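Alpha-(N-acetylaminomethylene)succinic acid hydrolase (Mesorhizobium loti, PDB 3KXP) catalyses the last step of vitamin B6 breakdown, hydrolysing (E)-2-(acetamidomethylene)succinate to succinic semialdehyde, acetate, ammonia and carbon dioxide. Local coordinates at residues A[57-61]-A[107-111]; A[186-192]-A[223-229]; A[53-58]-A[122-127]. All coordinates share one frame; numbering follows the deposited sequence.

Contact 1 of 3, residues A[57-61]-A[107-111]; sequences RITLN and LSDKP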
loop_
_atom_site.group_PDB
_atom_site.type_symbol
_atom_site.label_atom_id
_atom_site.label_comp_id
_atom_site.label_asym_id
_atom_site.label_seq_id
_atom_site.Cartn_x
_atom_site.Cartn_y
_atom_site.Cartn_z
ATOM N N ARG A 57 -3.637 -3.564 -33.680
ATOM C CA ARG A 57 -2.196 -3.686 -33.836
ATOM C C ARG A 57 -1.738 -5.137 -33.769
ATOM O O ARG A 57 -0.657 -5.471 -34.249
ATOM C CB ARG A 57 -1.487 -2.843 -32.762
ATOM C CG ARG A 57 -2.107 -2.954 -31.370
ATOM C CD ARG A 57 -1.465 -2.001 -30.347
ATOM N NE ARG A 57 -0.113 -2.406 -29.964
ATOM C CZ ARG A 57 0.998 -1.868 -30.448
ATOM N NH1 ARG A 57 0.930 -0.890 -31.339
ATOM N NH2 ARG A 57 2.182 -2.313 -30.048
ATOM N N ILE A 58 -2.570 -6.001 -33.193
ATOM C CA ILE A 58 -2.231 -7.415 -33.059
ATOM C C ILE A 58 -3.419 -8.164 -32.465
ATOM O O ILE A 58 -4.399 -7.550 -32.052
ATOM C CB ILE A 58 -0.986 -7.599 -32.131
ATOM C CG1 ILE A 58 -0.579 -9.071 -32.067
ATOM C CG2 ILE A 58 -1.295 -7.092 -30.725
ATOM C CD1 ILE A 58 0.695 -9.323 -31.282
ATOM N N THR A 59 -3.336 -9.491 -32.438
ATOM C CA THR A 59 -4.397 -10.309 -31.869
ATOM C C THR A 59 -3.827 -11.034 -30.654
ATOM O O THR A 59 -2.747 -11.636 -30.725
ATOM C CB THR A 59 -4.927 -11.343 -32.897
ATOM O OG1 THR A 59 -5.489 -10.649 -34.022
ATOM C CG2 THR A 59 -6.003 -12.240 -32.266
ATOM N N LEU A 60 -4.553 -10.973 -29.539
ATOM C CA LEU A 60 -4.102 -11.604 -28.304
ATOM C C LEU A 60 -5.098 -12.613 -27.773
ATOM O O LEU A 60 -6.299 -12.450 -27.950
ATOM C CB LEU A 60 -3.870 -10.538 -27.229
ATOM C CG LEU A 60 -2.843 -9.451 -27.541
ATOM C CD1 LEU A 60 -2.841 -8.405 -26.432
ATOM C CD2 LEU A 60 -1.471 -10.079 -27.694
ATOM N N ASN A 61 -4.597 -13.659 -27.122
ATOM C CA ASN A 61 -5.461 -14.672 -26.526
ATOM C C ASN A 61 -5.701 -14.271 -25.068
ATOM O O ASN A 61 -4.776 -13.822 -24.389
ATOM C CB ASN A 61 -4.794 -16.049 -26.570
ATOM C CG ASN A 61 -5.683 -17.140 -26.003
ATOM O OD1 ASN A 61 -6.789 -17.354 -26.487
ATOM N ND2 ASN A 61 -5.203 -17.833 -24.967
ATOM N N LEU A 107 -1.131 -18.450 -26.799
ATOM C CA LEU A 107 -1.857 -18.559 -28.051
ATOM C C LEU A 107 -2.073 -17.212 -28.717
ATOM O O LEU A 107 -3.039 -17.023 -29.450
ATOM C CB LEU A 107 -3.204 -19.253 -27.819
ATOM C CG LEU A 107 -3.138 -20.734 -27.409
ATOM C CD1 LEU A 107 -4.548 -21.335 -27.383
ATOM C CD2 LEU A 107 -2.266 -21.506 -28.393
ATOM N N SER A 108 -1.163 -16.279 -28.464
ATOM C CA SER A 108 -1.254 -14.952 -29.055
ATOM C C SER A 108 -0.334 -14.826 -30.268
ATOM O O SER A 108 0.504 -15.692 -30.516
ATOM C CB SER A 108 -0.899 -13.894 -28.011
ATOM O OG SER A 108 -1.841 -13.920 -26.955
ATOM N N ASP A 109 -0.501 -13.750 -31.031
ATOM C CA ASP A 109 0.331 -13.534 -32.207
ATOM C C ASP A 109 1.790 -13.444 -31.796
ATOM O O ASP A 109 2.105 -13.058 -30.672
ATOM C CB ASP A 109 -0.080 -12.245 -32.931
ATOM C CG ASP A 109 -1.345 -12.414 -33.748
ATOM O OD1 ASP A 109 -1.851 -13.556 -33.831
ATOM O OD2 ASP A 109 -1.825 -11.407 -34.314
ATOM N N LYS A 110 2.676 -13.799 -32.715
ATOM C CA LYS A 110 4.101 -13.770 -32.444
ATOM C C LYS A 110 4.864 -13.059 -33.558
ATOM O O LYS A 110 5.544 -13.688 -34.369
ATOM C CB LYS A 110 4.600 -15.199 -32.259
ATOM C CG LYS A 110 3.815 -15.934 -31.186
ATOM C CD LYS A 110 4.311 -17.335 -30.963
ATOM C CE LYS A 110 3.573 -17.963 -29.799
ATOM N NZ LYS A 110 2.109 -17.912 -30.011
ATOM N N PRO A 111 4.753 -11.725 -33.609
ATOM C CA PRO A 111 5.436 -10.933 -34.632
ATOM C C PRO A 111 6.930 -11.205 -34.693
ATOM O O PRO A 111 7.520 -11.713 -33.743
ATOM C CB PRO A 111 5.109 -9.493 -34.233
ATOM C CG PRO A 111 4.843 -9.590 -32.753
ATOM C CD PRO A 111 4.030 -10.851 -32.672
#
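Asp109 and Thr59 grip each other twice, once through backbone and once through side chain. Asp109 N donates to Thr59 O at 3.1 Å. In return Thr59 N reaches Asp109 OD2 at 3.1 Å, a more bent bond (144° at the hydrogen) that meets the oxygen from above the carboxylate plane. Asp109 CG stands beside its own backbone N (chi1 -77°), which turns the carboxylate back over Thr59. One residue along, Ser108 OG accepts from Asn61 N at 2.8 Å in an almost straight bond. Ile58 supplies the apolar part: its CG1 slides past Asp109 CB at 3.3 Å, and its CD1 crosses the Pro111 ring at CD, 3.9 Å away. At the other end the Asn61 side chain lies alongside that of Leu107, with Asn61 CG 3.7 Å from Leu107 CB. A second shell fixes these groups. Asp101 receives Ser108 OG at its carbonyl and Asn61 ND2 at its carboxylate, while Arg52 of strand 49-54 forms a salt bridge with Asp109 OD1. Within the loop, Lys110 NZ folds back to Ser108 O at 2.8 Å. With an asparagine in place of Asp109, Arg52 would probably be left without its charged mate and the loop tied less firmly to strand 49-54. The loop that follows strand 96-100 is thus fastened to the start of strand 59-65, in the main sheet of the alpha/beta hydrolase fold, by one backbone bond and two side-chain oxygens, Asp109 OD2 and Ser108 OG, that accept strand N-H groups. Because each carboxylate oxygen of Asp109 has its own partner, a backbone N-H and a guanidinium, the acid is likely to stay ionised here and to be held against rotation.

Contact 2 of 3, residues A[186-192]-A[223-229]; sequences GSQLFED and VDGGLRP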
loop_
_atom_site.group_PDB
_atom_site.type_symbol
_atom_site.label_atom_id
_atom_site.label_comp_id
_atom_site.label_asym_id
_atom_site.label_seq_id
_atom_site.Cartn_x
_atom_site.Cartn_y
_atom_site.Cartn_z
ATOM N N GLY A 186 13.999 -23.697 -22.048
ATOM C CA GLY A 186 12.817 -24.513 -22.239
ATOM C C GLY A 186 12.526 -24.811 -23.696
ATOM O O GLY A 186 11.680 -25.654 -23.998
ATOM N N SER A 187 13.219 -24.128 -24.604
ATOM C CA SER A 187 13.005 -24.350 -26.029
ATOM C C SER A 187 13.638 -25.671 -26.450
ATOM O O SER A 187 14.754 -25.700 -26.965
ATOM C CB SER A 187 13.601 -23.204 -26.842
ATOM O OG SER A 187 13.276 -23.350 -28.213
ATOM N N GLN A 188 12.912 -26.761 -26.220
ATOM C CA GLN A 188 13.381 -28.105 -26.551
ATOM C C GLN A 188 12.170 -29.020 -26.756
ATOM O O GLN A 188 11.036 -28.640 -26.460
ATOM C CB GLN A 188 14.238 -28.658 -25.408
ATOM C CG GLN A 188 13.478 -28.751 -24.085
ATOM C CD GLN A 188 14.336 -29.226 -22.922
ATOM O OE1 GLN A 188 14.683 -30.408 -22.822
ATOM N NE2 GLN A 188 14.686 -28.300 -22.034
ATOM N N LEU A 189 12.417 -30.230 -27.246
ATOM C CA LEU A 189 11.351 -31.193 -27.489
ATOM C C LEU A 189 11.163 -32.122 -26.290
ATOM O O LEU A 189 12.009 -32.970 -26.030
ATOM C CB LEU A 189 11.679 -32.021 -28.732
ATOM C CG LEU A 189 10.736 -33.170 -29.107
ATOM C CD1 LEU A 189 9.353 -32.625 -29.455
ATOM C CD2 LEU A 189 11.326 -33.936 -30.286
ATOM N N PHE A 190 10.064 -31.954 -25.559
ATOM C CA PHE A 190 9.795 -32.809 -24.413
ATOM C C PHE A 190 9.052 -34.057 -24.874
ATOM O O PHE A 190 8.194 -33.993 -25.753
ATOM C CB PHE A 190 8.971 -32.067 -23.359
ATOM C CG PHE A 190 9.667 -30.871 -22.785
ATOM C CD1 PHE A 190 9.424 -29.596 -23.292
ATOM C CD2 PHE A 190 10.608 -31.023 -21.774
ATOM C CE1 PHE A 190 10.107 -28.488 -22.802
ATOM C CE2 PHE A 190 11.301 -29.919 -21.275
ATOM C CZ PHE A 190 11.048 -28.649 -21.793
ATOM N N GLU A 191 9.394 -35.190 -24.275
ATOM C CA GLU A 191 8.793 -36.474 -24.618
ATOM C C GLU A 191 7.308 -36.565 -24.265
ATOM O O GLU A 191 6.504 -37.099 -25.036
ATOM C CB GLU A 191 9.578 -37.582 -23.914
ATOM C CG GLU A 191 8.878 -38.915 -23.825
ATOM C CD GLU A 191 9.752 -39.965 -23.167
ATOM O OE1 GLU A 191 10.316 -39.676 -22.084
ATOM O OE2 GLU A 191 9.871 -41.076 -23.728
ATOM N N ASP A 192 6.949 -36.047 -23.094
ATOM C CA ASP A 192 5.571 -36.061 -22.635
ATOM C C ASP A 192 5.416 -35.056 -21.506
ATOM O O ASP A 192 6.398 -34.457 -21.060
ATOM C CB ASP A 192 5.176 -37.468 -22.178
ATOM C CG ASP A 192 6.172 -38.073 -21.203
ATOM O OD1 ASP A 192 6.306 -39.319 -21.198
ATOM O OD2 ASP A 192 6.814 -37.314 -20.438
ATOM N N VAL A 223 3.447 -31.482 -30.502
ATOM C CA VAL A 223 4.008 -31.244 -31.808
ATOM C C VAL A 223 4.503 -32.597 -32.322
ATOM O O VAL A 223 4.298 -33.635 -31.684
ATOM C CB VAL A 223 5.170 -30.212 -31.706
ATOM C CG1 VAL A 223 6.513 -30.919 -31.591
ATOM C CG2 VAL A 223 5.124 -29.259 -32.881
ATOM N N ASP A 224 5.149 -32.591 -33.476
ATOM C CA ASP A 224 5.661 -33.823 -34.051
ATOM C C ASP A 224 6.712 -34.464 -33.132
ATOM O O ASP A 224 7.788 -33.910 -32.937
ATOM C CB ASP A 224 6.264 -33.502 -35.421
ATOM C CG ASP A 224 6.302 -34.697 -36.341
ATOM O OD1 ASP A 224 6.361 -34.473 -37.571
ATOM O OD2 ASP A 224 6.287 -35.848 -35.846
ATOM N N GLY A 225 6.390 -35.619 -32.553
ATOM C CA GLY A 225 7.337 -36.304 -31.685
ATOM C C GLY A 225 7.253 -36.034 -30.187
ATOM O O GLY A 225 7.923 -36.703 -29.392
ATOM N N GLY A 226 6.438 -35.059 -29.791
ATOM C CA GLY A 226 6.305 -34.742 -28.378
ATOM C C GLY A 226 5.729 -33.362 -28.114
ATOM O O GLY A 226 4.927 -32.863 -28.901
ATOM N N LEU A 227 6.134 -32.740 -27.009
ATOM C CA LEU A 227 5.638 -31.411 -26.651
ATOM C C LEU A 227 6.704 -30.336 -26.810
ATOM O O LEU A 227 7.898 -30.597 -26.647
ATOM C CB LEU A 227 5.148 -31.380 -25.198
ATOM C CG LEU A 227 3.974 -32.244 -24.732
ATOM C CD1 LEU A 227 2.721 -31.866 -25.502
ATOM C CD2 LEU A 227 4.306 -33.710 -24.919
ATOM N N ARG A 228 6.261 -29.127 -27.131
ATOM C CA ARG A 228 7.159 -27.990 -27.276
ATOM C C ARG A 228 6.488 -26.745 -26.709
ATOM O O ARG A 228 5.264 -26.684 -26.599
ATOM C CB ARG A 228 7.522 -27.761 -28.746
ATOM C CG ARG A 228 8.961 -28.137 -29.102
ATOM C CD ARG A 228 9.304 -27.768 -30.547
ATOM N NE ARG A 228 10.748 -27.621 -30.744
ATOM C CZ ARG A 228 11.610 -28.631 -30.797
ATOM N NH1 ARG A 228 11.183 -29.878 -30.681
ATOM N NH2 ARG A 228 12.905 -28.391 -30.940
ATOM N N PRO A 229 7.287 -25.737 -26.326
ATOM C CA PRO A 229 6.774 -24.478 -25.769
ATOM C C PRO A 229 5.925 -23.712 -26.789
ATOM O O PRO A 229 6.222 -23.719 -27.978
ATOM C CB PRO A 229 8.048 -23.693 -25.445
ATOM C CG PRO A 229 9.095 -24.749 -25.284
ATOM C CD PRO A 229 8.761 -25.748 -26.336
HETATM O O HOH W 1 10.886 -25.032 -29.204
#
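Phe190 and Leu227 form a single antiparallel bridge, a hydrogen-bonded pair, with Phe190 N to Leu227 O at 2.8 Å and Leu227 N to Phe190 O at 2.7 Å. Packing is tight beside this bridge. Gly226 CA approaches Phe190 O at 3.3 Å in a CA-H...O contact, and a side chain on Gly226 would run into that oxygen. Pro229 puts CG 3.0 Å from Gly186 O. Leu227 CD2 reaches Asp192 CA at 3.5 Å, just where Asp192 caps helix 193-203. The outer side, where Ser187 and Leu189 are exposed, is looser. A chi1 of 175° swings the Leu189 branch away from its own N-H, and CD1 reaches Val223 CG1 at 3.9 Å. Arg228 crosses Leu189 at about a right angle, one guanidinium face over Gln188 C; the one close approach here, Arg228 NH1 to Leu189 CB at 2.9 Å, is short enough to be doubtful in detail. A water links Arg228 NE, through a weak bond, to Ser187 OG. Phe190 turns inward instead, its ring meeting Tyr199 and Val196 of helix 193-203. The loop after helix 173-182 thus pairs with the hairpin of strands 220-223 and 226-229 through one bridge only, within the largely helical insertion between strands 159-165 and 258-263, consistent with the cap region of this family.

Contact 3 of 3, residues A[53-58]-A[122-127]; sequences VDIGRI and DDIAGL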
loop_
_atom_site.group_PDB
_atom_site.type_symbol
_atom_site.label_atom_id
_atom_site.label_comp_id
_atom_site.label_asym_id
_atom_site.label_seq_id
_atom_site.Cartn_x
_atom_site.Cartn_y
_atom_site.Cartn_z
ATOM N N VAL A 53 -8.529 -12.026 -29.119
ATOM C CA VAL A 53 -9.099 -10.712 -29.336
ATOM C C VAL A 53 -8.254 -9.889 -30.278
ATOM O O VAL A 53 -7.061 -9.693 -30.056
ATOM C CB VAL A 53 -9.228 -9.946 -28.015
ATOM C CG1 VAL A 53 -9.923 -8.606 -28.253
ATOM C CG2 VAL A 53 -10.003 -10.788 -27.009
ATOM N N ASP A 54 -8.887 -9.413 -31.340
ATOM C CA ASP A 54 -8.208 -8.582 -32.316
ATOM C C ASP A 54 -8.290 -7.169 -31.760
ATOM O O ASP A 54 -9.378 -6.625 -31.598
ATOM C CB ASP A 54 -8.925 -8.680 -33.665
ATOM C CG ASP A 54 -8.220 -7.913 -34.770
ATOM O OD1 ASP A 54 -8.627 -8.072 -35.943
ATOM O OD2 ASP A 54 -7.275 -7.152 -34.477
ATOM N N ILE A 55 -7.143 -6.590 -31.424
ATOM C CA ILE A 55 -7.118 -5.237 -30.885
ATOM C C ILE A 55 -6.503 -4.289 -31.912
ATOM O O ILE A 55 -6.050 -3.192 -31.577
ATOM C CB ILE A 55 -6.314 -5.169 -29.567
ATOM C CG1 ILE A 55 -4.844 -5.519 -29.824
ATOM C CG2 ILE A 55 -6.923 -6.114 -28.544
ATOM C CD1 ILE A 55 -3.922 -5.265 -28.628
ATOM N N GLY A 56 -6.487 -4.735 -33.165
ATOM C CA GLY A 56 -5.952 -3.928 -34.243
ATOM C C GLY A 56 -4.483 -4.158 -34.513
ATOM O O GLY A 56 -4.115 -4.855 -35.455
ATOM N N ARG A 57 -3.637 -3.564 -33.680
ATOM C CA ARG A 57 -2.196 -3.686 -33.836
ATOM C C ARG A 57 -1.738 -5.137 -33.769
ATOM O O ARG A 57 -0.657 -5.471 -34.249
ATOM C CB ARG A 57 -1.487 -2.843 -32.762
ATOM C CG ARG A 57 -2.107 -2.954 -31.370
ATOM C CD ARG A 57 -1.465 -2.001 -30.347
ATOM N NE ARG A 57 -0.113 -2.406 -29.964
ATOM C CZ ARG A 57 0.998 -1.868 -30.448
ATOM N NH1 ARG A 57 0.930 -0.890 -31.339
ATOM N NH2 ARG A 57 2.182 -2.313 -30.048
ATOM N N ILE A 58 -2.570 -6.001 -33.193
ATOM C CA ILE A 58 -2.231 -7.415 -33.059
ATOM C C ILE A 58 -3.419 -8.164 -32.465
ATOM O O ILE A 58 -4.399 -7.550 -32.052
ATOM C CB ILE A 58 -0.986 -7.599 -32.131
ATOM C CG1 ILE A 58 -0.579 -9.071 -32.067
ATOM C CG2 ILE A 58 -1.295 -7.092 -30.725
ATOM C CD1 ILE A 58 0.695 -9.323 -31.282
ATOM N N ASP A 122 1.776 -0.638 -25.430
ATOM C CA ASP A 122 0.749 -0.242 -26.378
ATOM C C ASP A 122 -0.268 -1.369 -26.537
ATOM O O ASP A 122 -1.455 -1.110 -26.765
ATOM C CB ASP A 122 1.362 0.121 -27.738
ATOM C CG ASP A 122 2.243 1.368 -27.674
ATOM O OD1 ASP A 122 2.020 2.220 -26.784
ATOM O OD2 ASP A 122 3.152 1.503 -28.520
ATOM N N ASP A 123 0.184 -2.617 -26.412
ATOM C CA ASP A 123 -0.735 -3.751 -26.522
ATOM C C ASP A 123 -1.797 -3.661 -25.442
ATOM O O ASP A 123 -2.962 -3.968 -25.681
ATOM C CB ASP A 123 -0.001 -5.083 -26.361
ATOM C CG ASP A 123 0.707 -5.521 -27.619
ATOM O OD1 ASP A 123 1.510 -6.471 -27.534
ATOM O OD2 ASP A 123 0.462 -4.926 -28.690
ATOM N N ILE A 124 -1.384 -3.244 -24.247
ATOM C CA ILE A 124 -2.291 -3.125 -23.108
ATOM C C ILE A 124 -3.338 -2.035 -23.331
ATOM O O ILE A 124 -4.520 -2.244 -23.077
ATOM C CB ILE A 124 -1.493 -2.848 -21.798
ATOM C CG1 ILE A 124 -0.549 -4.027 -21.535
ATOM C CG2 ILE A 124 -2.447 -2.634 -20.616
ATOM C CD1 ILE A 124 0.286 -3.905 -20.284
ATOM N N ALA A 125 -2.899 -0.875 -23.802
ATOM C CA ALA A 125 -3.819 0.222 -24.077
ATOM C C ALA A 125 -4.824 -0.246 -25.129
ATOM O O ALA A 125 -6.037 -0.086 -24.967
ATOM C CB ALA A 125 -3.050 1.422 -24.594
ATOM N N GLY A 126 -4.306 -0.834 -26.207
ATOM C CA GLY A 126 -5.166 -1.323 -27.266
ATOM C C GLY A 126 -6.234 -2.263 -26.741
ATOM O O GLY A 126 -7.401 -2.149 -27.099
ATOM N N LEU A 127 -5.834 -3.184 -25.873
ATOM C CA LEU A 127 -6.747 -4.168 -25.305
ATOM C C LEU A 127 -7.781 -3.531 -24.371
ATOM O O LEU A 127 -8.952 -3.919 -24.361
ATOM C CB LEU A 127 -5.928 -5.243 -24.578
ATOM C CG LEU A 127 -6.586 -6.513 -24.039
ATOM C CD1 LEU A 127 -7.304 -6.185 -22.766
ATOM C CD2 LEU A 127 -7.528 -7.117 -25.068
HETATM O O HOH W 2 -7.519 -0.960 -29.926
HETATM O O HOH W 3 3.288 0.796 -31.354
#
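The Arg57 guanidinium lies with one face on Asp122 CB, which sits over its centre 3.3 Å above the plane, while the carboxylate of Asp123 comes in at the edge. There Arg57 NE gives a salt-bridging hydrogen bond to Asp123 OD2 at 2.9 Å, reaching it on the anti side; the bond from Arg57 NH2 to the same oxygen is weak. Both Arg57 bonds go to OD2, with the planes 55° apart, so this arginine holds one oxygen and not the pair. A bend at chi3 (-72°) brings NE to Asp123 and lays the guanidinium on Asp122 CB. Its far end is tied by water: Arg57 NH1 donates to a water at 2.9 Å, which in turn donates to Asp122 OD2. Ile58 CG2 packs against Asp123 OD2 at 3.5 Å. Farther along the helix, Ile55 CD1 points at Asp123 O, 3.4 Å away, and Ile55 CG2 meets Leu127 CD2 at 3.7 Å. Gly126 permits this approach, since a side chain there would crowd Ile55 CD1. A second water bridges the backbone, donating to Ile55 O and to Gly126 O. Behind the first shell, Arg103 holds Asp123 OD1 in another salt bridge, and Tyr155 and Lys154 hold Asp122 OD1. The turn between strands 49-54 and 59-65 is thereby pinned to helix 117-131, which packs on the main sheet of the alpha/beta hydrolase fold. Arginines on both oxygens of Asp123 are likely to keep this buried acid ionised, and its charge should in turn ease the closeness of Arg57 to Arg103.

How the contacts relate
Contacts 1 and 3 belong to one neighbourhood: both are partly buried, share Arg57 and Ile58, and lie with centres about 9 Å apart at the antiparallel end of the main sheet. Leu60 O and Val53 N probably bond between them, joining strands 59-65 and 49-54. Contact 1 ties this hairpin to a loop, contact 3 to a helix; in the first a carboxylate accepts a backbone N-H, in the second one forms a salt bridge. Contact 2 is apart, about 22 Å from contact 1 between centres and 30 Å from contact 3. It is a surface contact joining a loop to a separate two-strand sheet, where backbone bonding and apolar packing dominate.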